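PDB 6GKE: fucose-specific lectin from Aleuria aurantia, which binds L-fucose, with its strongest preference for the alpha-1,6-linked core fucose of glycoproteins, through sites lying between the blades of a six-bladed beta-propeller. Local coordinates for residues Q22-F27 with I74-Y79; E36-G41 with S50-G55; V66-A71 with P128-Y133. The protein carries 1 engineered substitution. All blocks are in the same frame, centred on the assembly; numbering follows the deposited sequence. Where two conformers were deposited one is given.

Interaction 1: residues Q22-F27 with I74-Y79. With FUC (alpha-L-fucopyranose), chain C; FUC (alpha-L-fucopyranose), chain B.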
loop_
_atom_site.group_PDB
_atom_site.type_symbol
_atom_site.label_atom_id
_atom_site.label_comp_id
_atom_site.label_asym_id
_atom_site.label_seq_id
_atom_site.Cartn_x
_atom_site.Cartn_y
_atom_site.Cartn_z
ATOM N N GLN A 22 -6.515 21.822 19.116
ATOM C CA GLN A 22 -7.175 21.258 17.947
ATOM C C GLN A 22 -6.100 20.822 16.951
ATOM O O GLN A 22 -5.161 21.566 16.678
ATOM C CB GLN A 22 -8.092 22.294 17.302
ATOM C CG GLN A 22 -9.344 22.586 18.116
ATOM C CD GLN A 22 -10.329 21.440 18.143
ATOM O OE1 GLN A 22 -10.484 20.703 17.175
ATOM N NE2 GLN A 22 -11.032 21.282 19.253
ATOM N N GLN A 23 -6.257 19.612 16.414
ATOM C CA GLN A 23 -5.380 19.107 15.376
ATOM C C GLN A 23 -6.218 18.706 14.165
ATOM O O GLN A 23 -7.344 18.215 14.307
ATOM C CB GLN A 23 -4.606 17.871 15.834
ATOM C CG GLN A 23 -3.663 18.126 16.993
ATOM C CD GLN A 23 -2.926 16.855 17.328
ATOM O OE1 GLN A 23 -2.008 16.441 16.617
ATOM N NE2 GLN A 23 -3.334 16.223 18.418
ATOM N N ARG A 24 -5.636 18.870 12.974
ATOM C CA ARG A 24 -6.191 18.293 11.767
ATOM C C ARG A 24 -5.056 17.590 11.029
ATOM O O ARG A 24 -3.936 18.084 10.986
ATOM C CB ARG A 24 -6.819 19.345 10.846
ATOM C CG ARG A 24 -7.868 20.236 11.498
ATOM C CD ARG A 24 -9.154 19.504 11.824
ATOM N NE ARG A 24 -10.175 20.373 12.408
ATOM C CZ ARG A 24 -10.318 20.629 13.708
ATOM N NH1 ARG A 24 -9.534 20.046 14.603
ATOM N NH2 ARG A 24 -11.247 21.481 14.107
ATOM N N VAL A 25 -5.371 16.434 10.445
ATOM C CA VAL A 25 -4.416 15.716 9.624
ATOM C C VAL A 25 -5.106 15.361 8.305
ATOM O O VAL A 25 -6.288 15.023 8.281
ATOM C CB VAL A 25 -3.814 14.505 10.365
ATOM C CG1 VAL A 25 -4.851 13.489 10.785
ATOM C CG2 VAL A 25 -2.696 13.846 9.575
ATOM N N TYR A 26 -4.331 15.488 7.220
ATOM C CA TYR A 26 -4.777 15.314 5.848
ATOM C C TYR A 26 -3.996 14.160 5.226
ATOM O O TYR A 26 -2.778 14.047 5.400
ATOM C CB TYR A 26 -4.583 16.604 5.034
ATOM C CG TYR A 26 -5.329 17.742 5.668
ATOM C CD1 TYR A 26 -6.694 17.884 5.491
ATOM C CD2 TYR A 26 -4.698 18.589 6.563
ATOM C CE1 TYR A 26 -7.412 18.855 6.164
ATOM C CE2 TYR A 26 -5.400 19.567 7.245
ATOM C CZ TYR A 26 -6.763 19.688 7.060
ATOM O OH TYR A 26 -7.458 20.611 7.782
ATOM N N PHE A 27 -4.723 13.315 4.491
ATOM C CA PHE A 27 -4.152 12.162 3.830
ATOM C C PHE A 27 -5.007 11.861 2.603
ATOM O O PHE A 27 -6.117 12.373 2.474
ATOM C CB PHE A 27 -4.097 10.963 4.783
ATOM C CG PHE A 27 -5.449 10.457 5.227
ATOM C CD1 PHE A 27 -6.093 10.985 6.338
ATOM C CD2 PHE A 27 -6.094 9.455 4.515
ATOM C CE1 PHE A 27 -7.342 10.515 6.724
ATOM C CE2 PHE A 27 -7.340 8.987 4.901
ATOM C CZ PHE A 27 -7.960 9.517 6.004
ATOM N N ILE A 74 -11.372 29.866 11.685
ATOM C CA ILE A 74 -10.142 29.148 11.426
ATOM C C ILE A 74 -9.942 29.063 9.914
ATOM O O ILE A 74 -10.814 28.588 9.198
ATOM C CB ILE A 74 -10.169 27.748 12.065
ATOM C CG1 ILE A 74 -10.385 27.810 13.581
ATOM C CG2 ILE A 74 -8.909 26.975 11.712
ATOM C CD1 ILE A 74 -9.335 28.585 14.341
ATOM N N GLN A 75 -8.777 29.527 9.454
ATOM C CA GLN A 75 -8.380 29.395 8.062
ATOM C C GLN A 75 -7.426 28.205 7.929
ATOM O O GLN A 75 -6.492 28.058 8.711
ATOM C CB GLN A 75 -7.703 30.673 7.562
ATOM C CG GLN A 75 -8.587 31.909 7.636
ATOM C CD GLN A 75 -9.545 32.038 6.478
ATOM O OE1 GLN A 75 -9.367 31.441 5.417
ATOM N NE2 GLN A 75 -10.579 32.842 6.679
ATOM N N ILE A 76 -7.682 27.362 6.923
ATOM C CA ILE A 76 -6.784 26.268 6.589
ATOM C C ILE A 76 -6.504 26.349 5.092
ATOM O O ILE A 76 -7.396 26.665 4.302
ATOM C CB ILE A 76 -7.343 24.883 6.975
ATOM C CG1 ILE A 76 -7.771 24.848 8.443
ATOM C CG2 ILE A 76 -6.333 23.791 6.651
ATOM C CD1 ILE A 76 -8.633 23.664 8.814
ATOM N N ARG A 77 -5.262 26.056 4.714
ATOM C CA ARG A 77 -4.902 25.891 3.313
ATOM C C ARG A 77 -4.181 24.554 3.172
ATOM O O ARG A 77 -3.250 24.276 3.932
ATOM C CB ARG A 77 -4.001 27.028 2.822
ATOM C CG ARG A 77 -4.573 28.423 3.024
ATOM C CD ARG A 77 -5.811 28.684 2.180
ATOM N NE ARG A 77 -6.322 30.043 2.329
ATOM C CZ ARG A 77 -7.217 30.440 3.237
ATOM N NH1 ARG A 77 -7.729 29.586 4.108
ATOM N NH2 ARG A 77 -7.595 31.707 3.276
ATOM N N VAL A 78 -4.642 23.742 2.212
ATOM C CA VAL A 78 -4.047 22.456 1.911
ATOM C C VAL A 78 -3.536 22.508 0.472
ATOM O O VAL A 78 -4.306 22.769 -0.444
ATOM C CB VAL A 78 -5.035 21.292 2.107
ATOM C CG1 VAL A 78 -4.383 19.962 1.760
ATOM C CG2 VAL A 78 -5.583 21.259 3.523
ATOM N N TYR A 79 -2.232 22.265 0.309
ATOM C CA TYR A 79 -1.551 22.297 -0.986
ATOM C C TYR A 79 -1.369 20.873 -1.497
ATOM O O TYR A 79 -1.100 19.950 -0.731
ATOM C CB TYR A 79 -0.218 23.048 -0.867
ATOM C CG TYR A 79 -0.478 24.463 -0.433
ATOM C CD1 TYR A 79 -1.008 25.368 -1.334
ATOM C CD2 TYR A 79 -0.351 24.862 0.888
ATOM C CE1 TYR A 79 -1.385 26.642 -0.949
ATOM C CE2 TYR A 79 -0.722 26.135 1.295
ATOM C CZ TYR A 79 -1.257 27.021 0.376
ATOM O OH TYR A 79 -1.679 28.252 0.794
HETATM C C1 FUC C . -14.145 21.510 11.757
HETATM C C2 FUC C . -13.924 20.584 10.578
HETATM C C3 FUC C . -13.495 21.373 9.343
HETATM C C4 FUC C . -12.307 22.265 9.669
HETATM C C5 FUC C . -12.665 23.160 10.850
HETATM C C6 FUC C . -11.525 24.070 11.286
HETATM O O1 FUC C . -15.311 22.275 11.481
HETATM O O2 FUC C . -15.145 19.890 10.293
HETATM O O3 FUC C . -13.218 20.480 8.259
HETATM O O4 FUC C . -11.153 21.495 10.020
HETATM O O5 FUC C . -13.008 22.336 11.967
HETATM C C1 FUC B . -7.594 32.851 -0.273
HETATM C C2 FUC B . -7.028 31.889 -1.312
HETATM C C3 FUC B . -5.614 32.299 -1.703
HETATM C C4 FUC B . -4.758 32.396 -0.442
HETATM C C5 FUC B . -5.384 33.419 0.497
HETATM C C6 FUC B . -4.605 33.613 1.786
HETATM O O2 FUC B . -7.871 31.877 -2.469
HETATM O O3 FUC B . -5.086 31.386 -2.671
HETATM O O4 FUC B . -4.695 31.147 0.260
HETATM O O5 FUC B . -6.713 32.988 0.841
#
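With CG1 of Val78 anti to the backbone N (chi1 179°), the other methyl, CG2, lies over the Tyr26 ring. Tyr26 in turn keeps CG opposite its own carbonyl carbon (chi1 -58°), and its ring meets that methyl face-on. Val78 CG2 stands 3.8 Å from the centroid of the Tyr26 ring, almost on the ring normal: a CH-pi contact with nearly equal distances to all six carbons. Further out, the phenol oxygen lies among the methyls of Ile76, the nearer pair being Tyr26 OH and Ile76 CD1 at 3.4 Å. The polar need of that buried hydroxyl is met by a hydrogen bond with Glu36 OE2. The two strands come from adjacent blades of the propeller, their segment axes 9.8 Å apart and 22° from parallel, so side chains alone span the gap, and fucose of chain C is bound beside Arg24 and Ile76. Arg24, bent at chi2, presents one edge of its guanidinium to this sugar, with NE 2.8 Å from O4 of the fucose. Its NH2 donates to the ring oxygen O5 of the same sugar at 2.9 Å. Ile76 CD1 borders this fucose too, and Trp97 NE1 adds another hydrogen bond to it. Behind the arginine, NH1 reaches a lone pair of Gln22 OE1 in the amide plane and also bonds Gln23 O from above its carbonyl plane, which fixes the rotation of the guanidinium. Arg77 repeats the scheme at the next site, its NE 2.9 Å from O4 of fucose of chain B, while its NH1 bonds Ile76 O, again from above the carbonyl plane.

Interaction 2: residues E36-G41 with S50-G55. With FUC (alpha-L-fucopyranose), chain C; GOL (glycerol), chain D.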
loop_
_atom_site.group_PDB
_atom_site.type_symbol
_atom_site.label_atom_id
_atom_site.label_comp_id
_atom_site.label_asym_id
_atom_site.label_seq_id
_atom_site.Cartn_x
_atom_site.Cartn_y
_atom_site.Cartn_z
ATOM N N GLU A 36 -9.765 14.515 5.823
ATOM C CA GLU A 36 -9.372 15.151 7.064
ATOM C C GLU A 36 -9.804 14.281 8.247
ATOM O O GLU A 36 -10.932 13.779 8.270
ATOM C CB GLU A 36 -10.046 16.515 7.186
ATOM C CG GLU A 36 -9.583 17.351 8.369
ATOM C CD GLU A 36 -10.439 18.591 8.553
ATOM O OE1 GLU A 36 -11.635 18.418 8.858
ATOM O OE2 GLU A 36 -9.926 19.726 8.369
ATOM N N ALA A 37 -8.916 14.164 9.240
ATOM C CA ALA A 37 -9.257 13.674 10.582
ATOM C C ALA A 37 -8.998 14.812 11.571
ATOM O O ALA A 37 -8.148 15.683 11.319
ATOM C CB ALA A 37 -8.476 12.429 10.934
ATOM N N GLN A 38 -9.737 14.801 12.683
ATOM C CA GLN A 38 -9.721 15.900 13.650
ATOM C C GLN A 38 -9.508 15.355 15.062
ATOM O O GLN A 38 -9.998 14.281 15.402
ATOM C CB GLN A 38 -11.044 16.669 13.650
ATOM C CG GLN A 38 -11.573 17.019 12.266
ATOM C CD GLN A 38 -12.376 15.933 11.587
ATOM O OE1 GLN A 38 -12.902 15.010 12.213
ATOM N NE2 GLN A 38 -12.490 16.047 10.275
ATOM N N ARG A 39 -8.825 16.143 15.896
ATOM C CA ARG A 39 -8.734 15.840 17.313
ATOM C C ARG A 39 -8.880 17.128 18.118
ATOM O O ARG A 39 -8.293 18.153 17.784
ATOM C CB ARG A 39 -7.417 15.152 17.680
ATOM C CG ARG A 39 -7.502 14.410 19.002
ATOM C CD ARG A 39 -6.228 13.701 19.401
ATOM N NE ARG A 39 -6.497 12.841 20.544
ATOM C CZ ARG A 39 -5.657 11.937 21.037
ATOM N NH1 ARG A 39 -4.418 11.856 20.584
ATOM N NH2 ARG A 39 -6.064 11.111 21.989
ATOM N N GLY A 40 -9.657 17.038 19.198
ATOM C CA GLY A 40 -9.741 18.085 20.192
ATOM C C GLY A 40 -9.209 17.578 21.519
ATOM O O GLY A 40 -9.691 16.575 22.045
ATOM N N GLY A 41 -8.193 18.257 22.062
ATOM C CA GLY A 41 -7.546 17.817 23.296
ATOM C C GLY A 41 -7.060 16.382 23.171
ATOM O O GLY A 41 -6.452 16.018 22.162
ATOM N N SER A 50 -15.231 8.687 4.296
ATOM C CA SER A 50 -15.664 9.218 3.005
ATOM C C SER A 50 -16.505 10.493 3.170
ATOM O O SER A 50 -16.702 11.213 2.201
ATOM C CB SER A 50 -16.416 8.179 2.228
ATOM O OG SER A 50 -17.632 7.869 2.879
ATOM N N GLN A 51 -17.002 10.764 4.384
ATOM C CA GLN A 51 -17.763 11.983 4.681
ATOM C C GLN A 51 -16.842 13.144 5.095
ATOM O O GLN A 51 -17.337 14.209 5.463
ATOM C CB GLN A 51 -18.778 11.709 5.795
ATOM C CG GLN A 51 -19.766 10.597 5.468
ATOM N N ASN A 52 -15.519 12.940 5.034
ATOM C CA ASN A 52 -14.540 13.928 5.488
ATOM C C ASN A 52 -13.607 14.342 4.345
ATOM O O ASN A 52 -12.446 14.662 4.582
ATOM C CB ASN A 52 -13.721 13.388 6.659
ATOM C CG ASN A 52 -14.586 13.066 7.855
ATOM O OD1 ASN A 52 -14.827 11.896 8.153
ATOM N ND2 ASN A 52 -15.077 14.100 8.522
ATOM N N VAL A 53 -14.129 14.367 3.118
ATOM C CA VAL A 53 -13.353 14.779 1.965
ATOM C C VAL A 53 -13.312 16.311 1.915
ATOM O O VAL A 53 -14.346 16.967 2.012
ATOM C CB VAL A 53 -13.938 14.185 0.676
ATOM C CG1 VAL A 53 -13.330 14.814 -0.568
ATOM C CG2 VAL A 53 -13.779 12.675 0.658
ATOM N N ILE A 54 -12.105 16.865 1.736
ATOM C CA ILE A 54 -11.897 18.317 1.672
ATOM C C ILE A 54 -11.426 18.761 0.282
ATOM O O ILE A 54 -11.417 19.959 0.002
ATOM C CB ILE A 54 -10.944 18.803 2.787
ATOM C CG1 ILE A 54 -9.491 18.332 2.640
ATOM C CG2 ILE A 54 -11.521 18.430 4.144
ATOM C CD1 ILE A 54 -8.633 19.164 1.719
ATOM N N GLY A 55 -11.015 17.812 -0.562
ATOM C CA GLY A 55 -10.505 18.118 -1.879
ATOM C C GLY A 55 -10.079 16.842 -2.566
ATOM O O GLY A 55 -10.416 15.745 -2.119
HETATM C C1 FUC C . -14.145 21.510 11.757
HETATM C C2 FUC C . -13.924 20.584 10.578
HETATM C C3 FUC C . -13.495 21.373 9.343
HETATM C C4 FUC C . -12.307 22.265 9.669
HETATM C C5 FUC C . -12.665 23.160 10.850
HETATM C C6 FUC C . -11.525 24.070 11.286
HETATM O O1 FUC C . -15.311 22.275 11.481
HETATM O O2 FUC C . -15.145 19.890 10.293
HETATM O O3 FUC C . -13.218 20.480 8.259
HETATM O O4 FUC C . -11.153 21.495 10.020
HETATM O O5 FUC C . -13.008 22.336 11.967
HETATM C C1 GOL D . -16.152 17.644 5.471
HETATM O O1 GOL D . -17.089 18.556 4.889
HETATM C C2 GOL D . -15.009 18.447 6.067
HETATM O O2 GOL D . -15.514 19.273 7.132
HETATM C C3 GOL D . -13.875 17.514 6.504
HETATM O O3 GOL D . -14.224 16.678 7.602
HETATM O O HOH W 1 -15.564 14.673 11.747
#
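Ile54 lays its CG2 methyl against Glu36, 3.9 Å from CB, at the root of a side chain that reaches on to the sugar. Asn52 meets the same residue from the main-chain side, its CB 3.2 Å from Glu36 O. The main chains are joined here by Glu36 N donating to Asn52 O at 3.0 Å. These contacts belong to the beta hairpin of strands 33-40 and 46-56, the outer pair of a four-stranded propeller blade; beyond Asn52 a classic beta bulge places Ile54 and Gly55 together opposite Ile34. Glu36 leaves the hairpin fully extended (chi1 -173°), and its carboxylate accepts from two neighbouring hydroxyls of fucose of chain C, one on each oxygen. Glu36 OE1 lies 2.7 Å from O3 of the sugar, and OE2 takes O4. Gln38, bent at chi2, swings its amide back along the strand: NE2 donates to Glu36 OE1 at 2.9 Å, arriving on the anti side and 21° out of the carboxylate plane, a bond consistent with a second-shell role in positioning the acid. The other end of this amide, OE1, is hydrogen-bonded to Thr46 OG1. The amides of Gln38 and Asn52 approach with their planes 53° apart, and a water links them, donating to Gln38 OE1 and accepting only weakly from Asn52 ND2. A glycerol, probably from the crystallisation liquor, sits beside the acid, where Asn52 ND2 donates to its O3 at 2.9 Å and Ile54 CG2 touches its C3.

Interaction 3: residues V66-A71 with P128-Y133. With FUC (alpha-L-fucopyranose), chain E.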
loop_
_atom_site.group_PDB
_atom_site.type_symbol
_atom_site.label_atom_id
_atom_site.label_comp_id
_atom_site.label_asym_id
_atom_site.label_seq_id
_atom_site.Cartn_x
_atom_site.Cartn_y
_atom_site.Cartn_z
ATOM N N VAL A 66 -1.234 24.634 6.130
ATOM C CA VAL A 66 -1.016 25.690 7.129
ATOM C C VAL A 66 -2.368 26.157 7.671
ATOM O O VAL A 66 -3.411 25.939 7.053
ATOM C CB VAL A 66 -0.239 26.888 6.553
ATOM C CG1 VAL A 66 1.167 26.496 6.132
ATOM C CG2 VAL A 66 -0.978 27.556 5.399
ATOM N N THR A 67 -2.321 26.848 8.813
ATOM C CA THR A 67 -3.523 27.367 9.444
ATOM C C THR A 67 -3.202 28.649 10.212
ATOM O O THR A 67 -2.080 28.861 10.662
ATOM C CB THR A 67 -4.146 26.307 10.363
ATOM O OG1 THR A 67 -5.420 26.735 10.849
ATOM C CG2 THR A 67 -3.277 25.977 11.558
ATOM N N TRP A 68 -4.224 29.485 10.368
ATOM C CA TRP A 68 -4.184 30.660 11.229
ATOM C C TRP A 68 -5.631 31.019 11.575
ATOM O O TRP A 68 -6.562 30.498 10.960
ATOM C CB TRP A 68 -3.441 31.840 10.576
ATOM C CG TRP A 68 -4.145 32.419 9.385
ATOM C CD1 TRP A 68 -4.947 33.522 9.349
ATOM C CD2 TRP A 68 -4.125 31.902 8.042
ATOM N NE1 TRP A 68 -5.426 33.724 8.084
ATOM C CE2 TRP A 68 -4.942 32.745 7.261
ATOM C CE3 TRP A 68 -3.496 30.816 7.419
ATOM C CZ2 TRP A 68 -5.158 32.528 5.903
ATOM C CZ3 TRP A 68 -3.703 30.604 6.073
ATOM C CH2 TRP A 68 -4.528 31.448 5.328
ATOM N N LYS A 69 -5.803 31.904 12.556
ATOM C CA LYS A 69 -7.125 32.361 12.932
ATOM C C LYS A 69 -7.373 33.737 12.306
ATOM O O LYS A 69 -6.506 34.587 12.288
ATOM C CB LYS A 69 -7.264 32.389 14.456
ATOM C CG LYS A 69 -8.664 32.713 14.953
ATOM C CD LYS A 69 -8.885 32.363 16.410
ATOM C CE LYS A 69 -7.790 32.866 17.327
ATOM N NZ LYS A 69 -8.132 32.673 18.758
ATOM N N SER A 70 -8.576 33.919 11.763
ATOM C CA SER A 70 -8.963 35.158 11.111
ATOM C C SER A 70 -10.306 35.621 11.660
ATOM O O SER A 70 -10.964 34.915 12.418
ATOM C CB SER A 70 -9.075 34.963 9.628
ATOM O OG SER A 70 -10.275 34.273 9.312
ATOM N N ALA A 71 -10.734 36.795 11.210
ATOM C CA ALA A 71 -12.005 37.321 11.640
ATOM C C ALA A 71 -13.167 36.419 11.187
ATOM O O ALA A 71 -14.232 36.458 11.807
ATOM C CB ALA A 71 -12.167 38.743 11.155
ATOM N N PRO A 128 -2.337 37.139 6.621
ATOM C CA PRO A 128 -1.414 36.013 6.580
ATOM C C PRO A 128 -0.313 36.219 5.536
ATOM O O PRO A 128 -0.482 36.943 4.555
ATOM C CB PRO A 128 -2.318 34.842 6.182
ATOM C CG PRO A 128 -3.348 35.496 5.288
ATOM C CD PRO A 128 -3.600 36.848 5.924
ATOM N N ASN A 129 0.804 35.533 5.765
ATOM C CA ASN A 129 1.908 35.451 4.832
ATOM C C ASN A 129 2.222 33.973 4.647
ATOM O O ASN A 129 2.611 33.325 5.611
ATOM C CB ASN A 129 3.148 36.180 5.343
ATOM C CG ASN A 129 2.878 37.640 5.617
ATOM O OD1 ASN A 129 2.989 38.472 4.718
ATOM N ND2 ASN A 129 2.507 37.950 6.848
ATOM N N ILE A 130 2.007 33.455 3.433
ATOM C CA ILE A 130 2.173 32.030 3.151
ATOM C C ILE A 130 3.354 31.861 2.198
ATOM O O ILE A 130 3.532 32.661 1.286
ATOM C CB ILE A 130 0.892 31.412 2.552
ATOM C CG1 ILE A 130 -0.335 31.679 3.423
ATOM C CG2 ILE A 130 1.073 29.920 2.303
ATOM C CD1 ILE A 130 -1.645 31.395 2.729
ATOM N N ARG A 131 4.120 30.795 2.404
ATOM C CA ARG A 131 5.164 30.406 1.458
ATOM C C ARG A 131 5.015 28.908 1.199
ATOM O O ARG A 131 4.854 28.136 2.145
ATOM C CB ARG A 131 6.559 30.723 2.004
ATOM C CG ARG A 131 6.774 32.176 2.415
ATOM C CD ARG A 131 6.794 33.122 1.228
ATOM N NE ARG A 131 7.080 34.510 1.578
ATOM C CZ ARG A 131 6.175 35.453 1.838
ATOM N NH1 ARG A 131 4.889 35.152 1.955
ATOM N NH2 ARG A 131 6.562 36.713 1.979
ATOM N N VAL A 132 5.073 28.528 -0.081
ATOM C CA VAL A 132 4.936 27.150 -0.515
ATOM C C VAL A 132 6.208 26.764 -1.274
ATOM O O VAL A 132 6.654 27.519 -2.134
ATOM C CB VAL A 132 3.685 26.955 -1.387
ATOM C CG1 VAL A 132 3.546 25.512 -1.843
ATOM C CG2 VAL A 132 2.426 27.412 -0.671
ATOM N N TYR A 133 6.759 25.592 -0.944
ATOM C CA TYR A 133 8.019 25.111 -1.502
ATOM C C TYR A 133 7.765 23.829 -2.288
ATOM O O TYR A 133 7.035 22.942 -1.838
ATOM C CB TYR A 133 9.047 24.906 -0.382
ATOM C CG TYR A 133 9.302 26.193 0.354
ATOM C CD1 TYR A 133 10.249 27.099 -0.100
ATOM C CD2 TYR A 133 8.510 26.563 1.429
ATOM C CE1 TYR A 133 10.421 28.330 0.512
ATOM C CE2 TYR A 133 8.668 27.792 2.046
ATOM C CZ TYR A 133 9.617 28.684 1.583
ATOM O OH TYR A 133 9.740 29.900 2.199
HETATM C C1 FUC E . 9.592 37.509 -0.105
HETATM C C2 FUC E . 10.171 36.371 -0.936
HETATM C C3 FUC E . 11.369 35.767 -0.191
HETATM C C4 FUC E . 10.958 35.341 1.221
HETATM C C5 FUC E . 10.454 36.586 1.940
HETATM C C6 FUC E . 10.062 36.311 3.377
HETATM O O1 FUC E . 10.532 38.582 -0.138
HETATM O O2 FUC E . 10.532 36.856 -2.244
HETATM O O3 FUC E . 11.930 34.683 -0.932
HETATM O O4 FUC E . 9.891 34.389 1.206
HETATM O O5 FUC E . 9.318 37.102 1.245
#
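Trp68 leaves its CB with CG between the backbone N and the carbonyl carbon (chi1 67°), which sets the indole against Pro128 and Ile130 at the interface of two propeller blades. CD2 and NE1 lie under Pro128 CB, and the fit tightens at the ring fusion, where Trp68 CE2 is 3.5 Å from Pro128 CB. Trp68 CZ2 is as near to Pro128 CG, also 3.5 Å. Pro128 CB thus makes a CH-pi contact over one face of the six-membered ring, displaced from its centre toward the rim and 22° off the normal. At the tip, CH2 and CZ3 meet the Ile130 CD1 methyl, Trp68 CH2 at 3.9 Å, the two side chains running roughly at right angles. Alongside, Val66 CG2 extends this apolar seam to Ile130 CG2 at 4.4 Å. Ile130 also touches Trp153 and a bound fucose, being part of the pocket of the second site, while Arg77 of that pocket packs on Trp68. The following residue, Arg131, points its CB away from 66-71 and serves the third site, with fucose of chain E. Its NE lies 2.8 Å from O4 of that sugar; Arg131 NH1 is hydrogen-bonded to Ser150 OG and donates to Ile130 O from above the carbonyl plane, at 2.9 Å.

In the fold
After strand 10-15 opens the first blade, strand 22-28 follows, whose partner in interaction 1 comes only with strand 73-81, after the rest of the first blade and the opening strand of the second. Interaction 2, between 36-41 and 50-55, is nested inside that loop and closes a hairpin within the first blade; it meets interaction 1 at fucose of chain C. Interaction 3 starts at 66-71, inside the loop of interaction 1, but ends at 128-133, outside it, so the two cross, sharing the second blade through neighbouring strands 64-70 and 73-81. Interactions 1 and 3 therefore join the first three blades in sequence, whereas interactions 2 and 3 follow in series without touching.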